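Local coordinates for protein S12 family peptidase (PDB 3WWX) that probably hydrolyses amide bonds next to D-amino acid residues, as a D-stereospecific amidohydrolase of the S12 peptidase family with a beta-lactamase-like fold, at residues 185-189 and 190-194. Residues are numbered along the deposited sequence; the frame is centred on the assembly and turned at random.
Sequences RIIKP and LKLRA
The flat groups that meet between residues 185-189 and 190-194 are peptide units at a helix end, and the carbonyls of Ile186, Ile187 and Lys188 receive N-H groups in three different ways. Leu192 N reaches Ile187 O at 2.9 Å, in the carbonyl plane and nearly straight at the hydrogen (169°). Leu190 N approaches Ile186 O at 3.2 Å, tilted 28° from that carbonyl's plane, whereas Lys191 N stands over the face of the Lys188 carbonyl, 3.0 Å from Lys188 O. The bonds from Leu192 to Ile187 and from Lys191 to Lys188 make a Schellman motif. Lys191, with phi 58°, is its C-prime residue; a type I turn from Lys188 to Lys191 leads the chain out of the helix.

Beside the turn, the side chains of Ile186 and Ile187 pack against those of Leu190 and Leu192. Leu190 lies alongside Ile186, pointing the same way, with CD1 4.1 Å from Ile186 CG2, and Leu190 CB also packs 3.4 Å from Ile186 O. Ile187 crosses Leu192 at about a right angle: its CG2, the branch anti to the backbone N, lies 4.1 Å from Leu192 CB and 3.5 Å from Leu192 O.

The motif closes helix 178-187 and starts the loop toward strand 212-213. Ile186 packs against Phe58 and Thr61 of helix 55-68 and Phe250 of helix 244-255; Leu190 and Leu192 touch the latter helix at Ala253 and Thr249. Beyond the turn, Ala194 N is hydrogen-bonded to Asp246, tying the outgoing loop to helix 244-255.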
loop_
_atom_site.group_PDB
_atom_site.type_symbol
_atom_site.label_atom_id
_atom_site.label_comp_id
_atom_site.label_asym_id
_atom_site.label_seq_id
_atom_site.Cartn_x
_atom_site.Cartn_y
_atom_site.Cartn_z
ATOM N N ARG A 185 -7.811 12.662 -9.690
ATOM C CA ARG A 185 -6.495 13.275 -9.610
ATOM C C ARG A 185 -5.362 12.379 -10.084
ATOM O O ARG A 185 -4.288 12.872 -10.395
ATOM C CB ARG A 185 -6.199 13.693 -8.175
ATOM C CG ARG A 185 -7.113 14.784 -7.666
ATOM C CD ARG A 185 -7.002 14.983 -6.162
ATOM N NE ARG A 185 -7.770 16.158 -5.775
ATOM C CZ ARG A 185 -7.281 17.393 -5.777
ATOM N NH1 ARG A 185 -6.009 17.622 -6.074
ATOM N NH2 ARG A 185 -8.076 18.409 -5.453
ATOM N N ILE A 186 -5.579 11.068 -10.088
ATOM C CA ILE A 186 -4.498 10.137 -10.403
ATOM C C ILE A 186 -4.869 9.154 -11.506
ATOM O O ILE A 186 -4.176 9.084 -12.514
ATOM C CB ILE A 186 -3.990 9.374 -9.140
ATOM C CG1 ILE A 186 -3.570 10.363 -8.047
ATOM C CG2 ILE A 186 -2.815 8.462 -9.498
ATOM C CD1 ILE A 186 -3.268 9.725 -6.684
ATOM N N ILE A 187 -5.902 8.334 -11.300
ATOM C CA ILE A 187 -6.243 7.301 -12.256
ATOM C C ILE A 187 -6.555 7.885 -13.637
ATOM O O ILE A 187 -6.037 7.420 -14.650
ATOM C CB ILE A 187 -7.395 6.435 -11.714
ATOM C CG1 ILE A 187 -6.900 5.665 -10.490
ATOM C CG2 ILE A 187 -7.915 5.462 -12.766
ATOM C CD1 ILE A 187 -7.991 4.932 -9.730
ATOM N N LYS A 188 -7.391 8.907 -13.678
ATOM C CA LYS A 188 -7.786 9.460 -14.973
ATOM C C LYS A 188 -6.646 10.220 -15.673
ATOM O O LYS A 188 -6.354 9.938 -16.845
ATOM C CB LYS A 188 -9.053 10.304 -14.837
ATOM C CG LYS A 188 -10.304 9.476 -14.590
ATOM C CD LYS A 188 -11.514 10.374 -14.316
ATOM C CE LYS A 188 -12.710 9.574 -13.837
ATOM N NZ LYS A 188 -13.071 8.509 -14.809
ATOM N N PRO A 189 -5.974 11.147 -14.979
ATOM C CA PRO A 189 -4.919 11.902 -15.668
ATOM C C PRO A 189 -3.761 11.043 -16.167
ATOM O O PRO A 189 -3.133 11.388 -17.170
ATOM C CB PRO A 189 -4.438 12.889 -14.607
ATOM C CG PRO A 189 -5.617 13.069 -13.704
ATOM C CD PRO A 189 -6.272 11.720 -13.652
ATOM N N LEU A 190 -3.479 9.942 -15.476
ATOM C CA LEU A 190 -2.400 9.039 -15.886
ATOM C C LEU A 190 -2.894 7.912 -16.784
ATOM O O LEU A 190 -2.092 7.074 -17.193
ATOM C CB LEU A 190 -1.693 8.436 -14.670
ATOM C CG LEU A 190 -0.866 9.347 -13.766
ATOM C CD1 LEU A 190 -0.179 8.569 -12.686
ATOM C CD2 LEU A 190 0.142 10.143 -14.557
ATOM N N LYS A 191 -4.193 7.887 -17.067
ATOM C CA LYS A 191 -4.783 6.882 -17.947
ATOM C C LYS A 191 -4.505 5.473 -17.422
ATOM O O LYS A 191 -4.096 4.582 -18.166
ATOM C CB LYS A 191 -4.256 7.049 -19.380
ATOM C CG LYS A 191 -4.513 8.453 -19.959
ATOM C CD LYS A 191 -3.914 8.584 -21.368
ATOM C CE LYS A 191 -4.043 9.993 -21.924
ATOM N NZ LYS A 191 -5.472 10.397 -22.054
ATOM N N LEU A 192 -4.731 5.274 -16.126
ATOM C CA LEU A 192 -4.512 3.968 -15.476
ATOM C C LEU A 192 -5.726 3.060 -15.656
ATOM O O LEU A 192 -6.555 2.892 -14.741
ATOM C CB LEU A 192 -4.206 4.142 -13.997
ATOM C CG LEU A 192 -3.054 5.084 -13.663
ATOM C CD1 LEU A 192 -2.783 5.045 -12.187
ATOM C CD2 LEU A 192 -1.776 4.712 -14.430
ATOM N N ARG A 193 -5.808 2.473 -16.847
ATOM C CA ARG A 193 -6.995 1.770 -17.289
ATOM C C ARG A 193 -7.225 0.425 -16.602
ATOM O O ARG A 193 -8.288 -0.162 -16.761
ATOM C CB ARG A 193 -6.930 1.581 -18.808
ATOM C CG ARG A 193 -7.111 2.895 -19.556
ATOM C CD ARG A 193 -6.805 2.799 -21.042
ATOM N NE ARG A 193 -6.318 4.086 -21.541
ATOM C CZ ARG A 193 -6.148 4.390 -22.823
ATOM N NH1 ARG A 193 -6.434 3.503 -23.768
ATOM N NH2 ARG A 193 -5.697 5.594 -23.160
ATOM N N ALA A 194 -6.236 -0.066 -15.850
ATOM C CA ALA A 194 -6.368 -1.333 -15.135
ATOM C C ALA A 194 -6.469 -1.107 -13.620
ATOM O O ALA A 194 -6.387 -2.063 -12.847
ATOM C CB ALA A 194 -5.167 -2.231 -15.428
#